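PDB 6LD7: cystathionine gamma-synthase from Xanthomonas oryzae pv. oryzae KACC 10331, which probably catalyses the pyridoxal phosphate-dependent formation of cystathionine in methionine biosynthesis. Local coordinates for residues 212-217 with 260-265; 69-74 with 254-259. The protein carries 1 engineered substitution. All coordinates share one frame; numbering follows the deposited sequence.

In the fold
Both contacts are buried in the chain, their centres about 11 Å apart, and each comes within touching distance of the second subunit. Contact 1 joins the loop between strands 202-206 and 220-224 to helix 259-277; contact 2 joins helix 63-76 to Leu256 of helix 246-256. Because helices 246-256 and 259-277 are consecutive, residues 254-259 lead through a type I turn into residues 260-265. The chemistry differs with the neighbours. Contact 1, whose loop follows the predicted cofactor lysine by a few residues in sequence, sets a buried guanidinium against loop backbone and an imidazole, whereas contact 2 is purely aliphatic, one leucine meeting two helix residues.

Contact 1 of 2, residues 212-217 with 260-265; sequences NGHSDV and DARLRV
Arg262 lays one face of its guanidinium against the backbone of Gly213, NH1 standing 3.4 Å from Gly213 CA. Above the same plane, toward its rim, lies Asn212 O, 3.9 Å from Arg262 NH2. The imidazole of His214 comes in obliquely: its CE1 is 4.1 Å from Arg262 NE, with the ring and guanidinium planes 65° apart. A water accepts from Arg262 NH1 at 2.6 Å and gives a weak bond to Gly213 O. The loop braces itself, His214 ND1 donating to Asn212 O at 2.8 Å, nearly straight (166°) and within the ring plane. Gly213 has no side chain, which leaves room for the guanidinium over its CA. The Arg262 chain leaves helix 259-277 toward the loop and bends at chi3 (-75°), which turns the guanidinium across the backbone. Its nitrogens are then spread over separate partners: NE bonds Thr258 OG1, NH2 bonds Gly255 O, and NH1 bonds Tyr210 O. Tyr210 directly follows Lys209, the predicted Schiff-base lysine. The N-H groups of the buried guanidinium are thus met by carbonyls, a hydroxyl and a water, neutral acceptors that would probably spread its charge; these bonds fix its rotation while tying the backbone at Gly255 to the loop after that lysine.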
ATOM      1  N   ASN C 212     -14.816   7.740  -2.324  1.00 26.43           N
ATOM      2  CA  ASN C 212     -13.843   6.884  -1.594  1.00 27.65           C
ATOM      3  C   ASN C 212     -14.548   6.294  -0.345  1.00 27.38           C
ATOM      4  O   ASN C 212     -14.448   5.106  -0.103  1.00 27.16           O
ATOM      5  CB  ASN C 212     -12.542   7.614  -1.277  1.00 26.50           C
ATOM      6  CG  ASN C 212     -11.646   6.731  -0.448  1.00 28.34           C
ATOM      7  OD1 ASN C 212     -11.355   7.003   0.745  1.00 31.54           O
ATOM      8  ND2 ASN C 212     -11.323   5.620  -1.055  1.00 25.24           N
ATOM      9  N   GLY C 213     -15.153   7.144   0.460  1.00 25.44           N
ATOM     10  CA  GLY C 213     -15.986   6.790   1.611  1.00 23.84           C
ATOM     11  C   GLY C 213     -15.231   6.435   2.881  1.00 26.20           C
ATOM     12  O   GLY C 213     -15.935   6.122   3.824  1.00 27.97           O
ATOM     13  N   HIS C 214     -13.896   6.279   2.894  1.00 27.01           N
ATOM     14  CA  HIS C 214     -13.147   5.686   4.041  1.00 27.21           C
ATOM     15  C   HIS C 214     -12.113   6.664   4.600  1.00 26.76           C
ATOM     16  O   HIS C 214     -11.261   6.245   5.337  1.00 24.48           O
ATOM     17  CB  HIS C 214     -12.571   4.348   3.600  1.00 26.58           C
ATOM     18  CG  HIS C 214     -13.625   3.323   3.266  1.00 26.04           C
ATOM     19  ND1 HIS C 214     -14.362   3.373   2.110  1.00 24.11           N
ATOM     20  CD2 HIS C 214     -14.048   2.215   3.956  1.00 26.24           C
ATOM     21  CE1 HIS C 214     -15.176   2.303   2.078  1.00 27.60           C
ATOM     22  NE2 HIS C 214     -15.044   1.581   3.253  1.00 25.04           N
ATOM     23  N   SER C 215     -12.166   7.944   4.227  1.00 28.57           N
ATOM     24  CA  SER C 215     -11.366   9.002   4.892  1.00 33.93           C
ATOM     25  C   SER C 215      -9.873   8.718   4.771  1.00 32.18           C
ATOM     26  O   SER C 215      -9.161   9.013   5.670  1.00 34.56           O
ATOM     27  CB  SER C 215     -11.782   9.077   6.358  1.00 35.97           C
ATOM     28  OG  SER C 215     -13.133   9.493   6.432  1.00 38.44           O
ATOM     29  N   ASP C 216      -9.436   7.976   3.778  1.00 30.13           N
ATOM     30  CA  ASP C 216      -8.009   7.615   3.708  1.00 31.31           C
ATOM     31  C   ASP C 216      -7.413   7.974   2.336  1.00 30.48           C
ATOM     32  O   ASP C 216      -6.368   7.433   2.055  1.00 30.06           O
ATOM     33  CB  ASP C 216      -7.839   6.157   4.087  1.00 29.89           C
ATOM     34  CG  ASP C 216      -8.612   5.147   3.262  1.00 32.99           C
ATOM     35  OD1 ASP C 216      -9.267   5.593   2.235  1.00 29.80           O
ATOM     36  OD2 ASP C 216      -8.623   3.919   3.689  1.00 29.02           O
ATOM     37  N   VAL C 217      -8.102   8.773   1.518  1.00 27.44           N
ATOM     38  CA  VAL C 217      -7.584   9.273   0.220  1.00 29.34           C
ATOM     39  C   VAL C 217      -8.085  10.690   0.061  1.00 29.29           C
ATOM     40  O   VAL C 217      -9.304  10.932   0.309  1.00 33.36           O
ATOM     41  CB  VAL C 217      -8.139   8.493  -0.961  1.00 31.71           C
ATOM     42  CG1 VAL C 217      -7.766   9.167  -2.265  1.00 38.90           C
ATOM     43  CG2 VAL C 217      -7.755   7.042  -0.969  1.00 31.80           C
ATOM     44  N   ASP C 260     -23.145   2.531  -3.368  1.00 23.94           N
ATOM     45  CA  ASP C 260     -24.596   2.238  -3.337  1.00 24.81           C
ATOM     46  C   ASP C 260     -24.980   1.651  -1.976  1.00 25.31           C
ATOM     47  O   ASP C 260     -25.961   2.109  -1.370  1.00 28.62           O
ATOM     48  CB  ASP C 260     -24.993   1.190  -4.377  1.00 30.89           C
ATOM     49  CG  ASP C 260     -26.456   0.613  -4.152  1.00 36.93           C
ATOM     50  OD1 ASP C 260     -27.281   1.436  -4.400  1.00 33.99           O
ATOM     51  OD2 ASP C 260     -26.788  -0.693  -3.753  1.00 38.74           O
ATOM     52  N   ALA C 261     -24.278   0.632  -1.509  1.00 23.16           N
ATOM     53  CA  ALA C 261     -24.590  -0.059  -0.250  1.00 22.90           C
ATOM     54  C   ALA C 261     -24.405   0.903   0.906  1.00 23.70           C
ATOM     55  O   ALA C 261     -25.197   0.852   1.873  1.00 22.89           O
ATOM     56  CB  ALA C 261     -23.716  -1.255  -0.071  1.00 25.74           C
ATOM     57  N   ARG C 262     -23.365   1.747   0.863  1.00 21.23           N
ATOM     58  CA  ARG C 262     -23.152   2.761   1.908  1.00 21.86           C
ATOM     59  C   ARG C 262     -24.296   3.808   1.905  1.00 21.86           C
ATOM     60  O   ARG C 262     -24.889   4.100   2.994  1.00 22.37           O
ATOM     61  CB  ARG C 262     -21.808   3.492   1.747  1.00 23.10           C
ATOM     62  CG  ARG C 262     -20.656   2.566   2.127  1.00 25.28           C
ATOM     63  CD  ARG C 262     -19.271   3.214   2.023  1.00 25.58           C
ATOM     64  NE  ARG C 262     -18.834   3.339   0.626  1.00 24.75           N
ATOM     65  CZ  ARG C 262     -18.702   4.501  -0.012  1.00 25.46           C
ATOM     66  NH1 ARG C 262     -19.051   5.636   0.583  1.00 25.50           N
ATOM     67  NH2 ARG C 262     -18.180   4.528  -1.232  1.00 24.50           N
ATOM     68  N   LEU C 263     -24.632   4.333   0.776  1.00 22.88           N
ATOM     69  CA  LEU C 263     -25.675   5.432   0.672  1.00 25.01           C
ATOM     70  C   LEU C 263     -27.055   4.902   1.141  1.00 23.20           C
ATOM     71  O   LEU C 263     -27.856   5.690   1.665  1.00 24.77           O
ATOM     72  CB  LEU C 263     -25.734   5.929  -0.773  1.00 25.16           C
ATOM     73  CG  LEU C 263     -24.589   6.886  -1.128  1.00 27.87           C
ATOM     74  CD1 LEU C 263     -24.592   7.170  -2.608  1.00 29.29           C
ATOM     75  CD2 LEU C 263     -24.554   8.171  -0.288  1.00 29.40           C
ATOM     76  N   ARG C 264     -27.384   3.659   0.934  1.00 23.39           N
ATOM     77  CA  ARG C 264     -28.697   3.166   1.464  1.00 25.68           C
ATOM     78  C   ARG C 264     -28.726   3.336   2.979  1.00 24.74           C
ATOM     79  O   ARG C 264     -29.698   3.833   3.489  1.00 22.47           O
ATOM     80  CB  ARG C 264     -28.914   1.703   1.169  1.00 29.01           C
ATOM     81  CG  ARG C 264     -29.123   1.430  -0.325  1.00 29.94           C
ATOM     82  CD  ARG C 264     -29.064  -0.078  -0.318  1.00 35.53           C
ATOM     83  NE  ARG C 264     -29.004  -0.647  -1.625  1.00 41.37           N
ATOM     84  CZ  ARG C 264     -29.780  -1.634  -2.042  1.00 41.73           C
ATOM     85  NH1 ARG C 264     -30.726  -2.091  -1.277  1.00 37.88           N
ATOM     86  NH2 ARG C 264     -29.650  -2.089  -3.265  1.00 45.47           N
ATOM     87  N   VAL C 265     -27.643   3.036   3.674  1.00 22.19           N
ATOM     88  CA  VAL C 265     -27.632   3.163   5.149  1.00 23.08           C
ATOM     89  C   VAL C 265     -27.506   4.650   5.506  1.00 24.53           C
ATOM     90  O   VAL C 265     -28.176   5.085   6.443  1.00 24.57           O
ATOM     91  CB  VAL C 265     -26.537   2.301   5.764  1.00 24.25           C
ATOM     92  CG1 VAL C 265     -26.527   2.493   7.275  1.00 24.29           C
ATOM     93  CG2 VAL C 265     -26.694   0.855   5.362  1.00 25.54           C
TER
HETATM   94  O   HOH W   1     -19.296   6.593   3.033  1.00 25.05           O

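Contact 2 of 2, residues 69-74 with 254-259; sequences GEALAE and RGLRTL
Leu256 reaches across to helix 63-76 with a single methyl, CD1, which meets Ala71 CB at 3.9 Å. The approach is end-on from the leucine side: the CG-CD1 bond points almost straight at the alanine methyl. The same CD1 also lies 4.3 Å from Leu72 CD2, so one methyl touches two successive residues, from directions nearly at right angles. The two leucines offer different branches. In Leu256 the first torsion is off a staggered value, while the extended second one (chi2 -161°), with CD1 roughly anti to CA, carries that methyl out to Ala71. Leu72 is regular: with CG beside the backbone N and CD1 fully extended, chi2 -179°, the branch that folds back, CD2, is the one presented to Leu256. Ala71 points its CB toward the 254-259 segment, whereas the Leu72 CB leaves at an angle and only the end of the chain draws near. The order and directions of the seven-stranded sheet match the large domain of fold-type I pyridoxal phosphate enzymes, and here two helices of that domain pack together. Ala20 of helix 16-21 touches Leu256, Ala23 touches Ala71, and Ile211 touches Leu72, extending the apolar cluster. Past Leu256 the backbone makes a type I turn to Leu259, with Leu259 N bonded to Leu256 O at 3.1 Å; Thr258 takes the N-cap position of the next helix. Arg254 is directed to the subunit interface, where its NE forms a salt bridge with Asp216 of the second subunit.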
ATOM      1  N   GLY C  69     -11.181   6.624 -13.628  1.00 23.19           N
ATOM      2  CA  GLY C  69     -11.708   7.555 -14.633  1.00 25.05           C
ATOM      3  C   GLY C  69     -12.885   7.030 -15.403  1.00 25.32           C
ATOM      4  O   GLY C  69     -13.937   7.724 -15.468  1.00 24.58           O
ATOM      5  N   GLU C  70     -12.726   5.848 -15.962  1.00 25.33           N
ATOM      6  CA  GLU C  70     -13.773   5.209 -16.749  1.00 29.12           C
ATOM      7  C   GLU C  70     -14.955   4.858 -15.859  1.00 27.42           C
ATOM      8  O   GLU C  70     -16.093   5.087 -16.291  1.00 26.97           O
ATOM      9  CB  GLU C  70     -13.328   3.892 -17.340  1.00 34.63           C
ATOM     10  CG  GLU C  70     -12.597   4.024 -18.628  1.00 43.91           C
ATOM     11  CD  GLU C  70     -11.876   2.682 -18.931  1.00 58.68           C
ATOM     12  OE1 GLU C  70     -12.375   1.560 -18.438  1.00 59.00           O
ATOM     13  OE2 GLU C  70     -10.773   2.742 -19.542  1.00 59.00           O
ATOM     14  N   ALA C  71     -14.753   4.322 -14.651  1.00 25.13           N
ATOM     15  CA  ALA C  71     -15.915   4.007 -13.778  1.00 23.68           C
ATOM     16  C   ALA C  71     -16.672   5.319 -13.447  1.00 25.16           C
ATOM     17  O   ALA C  71     -17.906   5.315 -13.547  1.00 22.26           O
ATOM     18  CB  ALA C  71     -15.527   3.341 -12.508  1.00 25.61           C
ATOM     19  N   LEU C  72     -15.977   6.430 -13.167  1.00 23.86           N
ATOM     20  CA  LEU C  72     -16.733   7.650 -12.859  1.00 28.03           C
ATOM     21  C   LEU C  72     -17.390   8.217 -14.126  1.00 28.46           C
ATOM     22  O   LEU C  72     -18.501   8.733 -13.997  1.00 28.16           O
ATOM     23  CB  LEU C  72     -15.839   8.664 -12.183  1.00 26.02           C
ATOM     24  CG  LEU C  72     -15.411   8.261 -10.796  1.00 26.86           C
ATOM     25  CD1 LEU C  72     -14.579   9.329 -10.229  1.00 25.92           C
ATOM     26  CD2 LEU C  72     -16.563   8.024  -9.865  1.00 30.33           C
ATOM     27  N   ALA C  73     -16.737   8.147 -15.287  1.00 27.81           N
ATOM     28  CA  ALA C  73     -17.337   8.612 -16.544  1.00 29.33           C
ATOM     29  C   ALA C  73     -18.652   7.834 -16.781  1.00 32.17           C
ATOM     30  O   ALA C  73     -19.643   8.459 -17.136  1.00 30.51           O
ATOM     31  CB  ALA C  73     -16.421   8.408 -17.705  1.00 28.04           C
ATOM     32  N   GLU C  74     -18.627   6.527 -16.615  1.00 30.11           N
ATOM     33  CA  GLU C  74     -19.802   5.639 -16.786  1.00 31.08           C
ATOM     34  C   GLU C  74     -20.911   5.994 -15.778  1.00 31.72           C
ATOM     35  O   GLU C  74     -22.042   6.089 -16.179  1.00 31.28           O
ATOM     36  CB  GLU C  74     -19.461   4.165 -16.703  1.00 36.49           C
ATOM     37  CG  GLU C  74     -20.725   3.303 -16.941  1.00 50.35           C
ATOM     38  CD  GLU C  74     -20.499   1.790 -16.962  1.00 64.29           C
ATOM     39  OE1 GLU C  74     -19.322   1.362 -16.806  1.00 67.97           O
ATOM     40  OE2 GLU C  74     -21.494   1.018 -17.102  1.00 79.31           O
ATOM     41  N   ARG C 254     -11.757   0.870  -4.849  1.00 25.27           N
ATOM     42  CA  ARG C 254     -12.225  -0.053  -3.796  1.00 27.61           C
ATOM     43  C   ARG C 254     -13.402   0.566  -3.025  1.00 28.58           C
ATOM     44  O   ARG C 254     -14.436  -0.092  -2.802  1.00 27.70           O
ATOM     45  CB  ARG C 254     -11.084  -0.379  -2.862  1.00 27.74           C
ATOM     46  CG  ARG C 254     -11.347  -1.599  -1.985  1.00 29.31           C
ATOM     47  CD  ARG C 254     -10.207  -1.767  -1.007  1.00 27.11           C
ATOM     48  NE  ARG C 254     -10.022  -3.079  -0.449  1.00 26.18           N
ATOM     49  CZ  ARG C 254     -10.356  -3.431   0.772  1.00 26.21           C
ATOM     50  NH1 ARG C 254     -10.869  -2.563   1.624  1.00 26.71           N
ATOM     51  NH2 ARG C 254      -9.973  -4.592   1.210  1.00 27.95           N
ATOM     52  N   GLY C 255     -13.259   1.804  -2.573  1.00 26.15           N
ATOM     53  CA  GLY C 255     -14.382   2.436  -1.896  1.00 25.37           C
ATOM     54  C   GLY C 255     -15.611   2.569  -2.788  1.00 23.56           C
ATOM     55  O   GLY C 255     -16.690   2.337  -2.277  1.00 24.27           O
ATOM     56  N   LEU C 256     -15.473   2.898  -4.074  1.00 23.15           N
ATOM     57  CA  LEU C 256     -16.613   3.124  -4.986  1.00 24.89           C
ATOM     58  C   LEU C 256     -17.500   1.901  -4.986  1.00 26.05           C
ATOM     59  O   LEU C 256     -18.704   2.029  -5.331  1.00 23.37           O
ATOM     60  CB  LEU C 256     -16.122   3.239  -6.414  1.00 26.69           C
ATOM     61  CG  LEU C 256     -16.751   4.185  -7.371  1.00 29.18           C
ATOM     62  CD1 LEU C 256     -16.446   3.838  -8.797  1.00 33.46           C
ATOM     63  CD2 LEU C 256     -18.143   4.602  -7.124  1.00 29.57           C
ATOM     64  N   ARG C 257     -16.886   0.717  -4.968  1.00 25.35           N
ATOM     65  CA  ARG C 257     -17.652  -0.542  -5.051  1.00 27.40           C
ATOM     66  C   ARG C 257     -18.787  -0.631  -4.005  1.00 28.24           C
ATOM     67  O   ARG C 257     -19.698  -1.442  -4.243  1.00 28.55           O
ATOM     68  CB  ARG C 257     -16.670  -1.715  -4.878  1.00 29.01           C
ATOM     69  CG  ARG C 257     -15.748  -1.786  -6.096  1.00 31.09           C
ATOM     70  CD  ARG C 257     -15.007  -3.116  -6.202  1.00 38.87           C
ATOM     71  NE  ARG C 257     -14.199  -3.250  -7.417  1.00 43.90           N
ATOM     72  CZ  ARG C 257     -12.903  -2.944  -7.476  1.00 47.63           C
ATOM     73  NH1 ARG C 257     -12.295  -2.305  -6.479  1.00 52.55           N
ATOM     74  NH2 ARG C 257     -12.226  -3.241  -8.559  1.00 51.27           N
ATOM     75  N   THR C 258     -18.659   0.010  -2.844  1.00 24.16           N
ATOM     76  CA  THR C 258     -19.692  -0.040  -1.816  1.00 25.92           C
ATOM     77  C   THR C 258     -20.486   1.268  -1.782  1.00 24.85           C
ATOM     78  O   THR C 258     -21.200   1.432  -0.815  1.00 24.56           O
ATOM     79  CB  THR C 258     -19.091  -0.361  -0.453  1.00 24.94           C
ATOM     80  OG1 THR C 258     -18.166   0.700  -0.171  1.00 22.99           O
ATOM     81  CG2 THR C 258     -18.504  -1.770  -0.456  1.00 25.92           C
ATOM     82  N   LEU C 259     -20.376   2.150  -2.774  1.00 22.08           N
ATOM     83  CA  LEU C 259     -21.028   3.499  -2.684  1.00 23.78           C
ATOM     84  C   LEU C 259     -22.565   3.332  -2.544  1.00 23.13           C
ATOM     85  O   LEU C 259     -23.198   4.042  -1.748  1.00 25.06           O
ATOM     86  CB  LEU C 259     -20.701   4.314  -3.944  1.00 23.83           C
ATOM     87  CG  LEU C 259     -21.373   5.661  -4.070  1.00 24.25           C
ATOM     88  CD1 LEU C 259     -21.029   6.568  -2.909  1.00 26.92           C
ATOM     89  CD2 LEU C 259     -20.988   6.314  -5.361  1.00 25.21           C
TER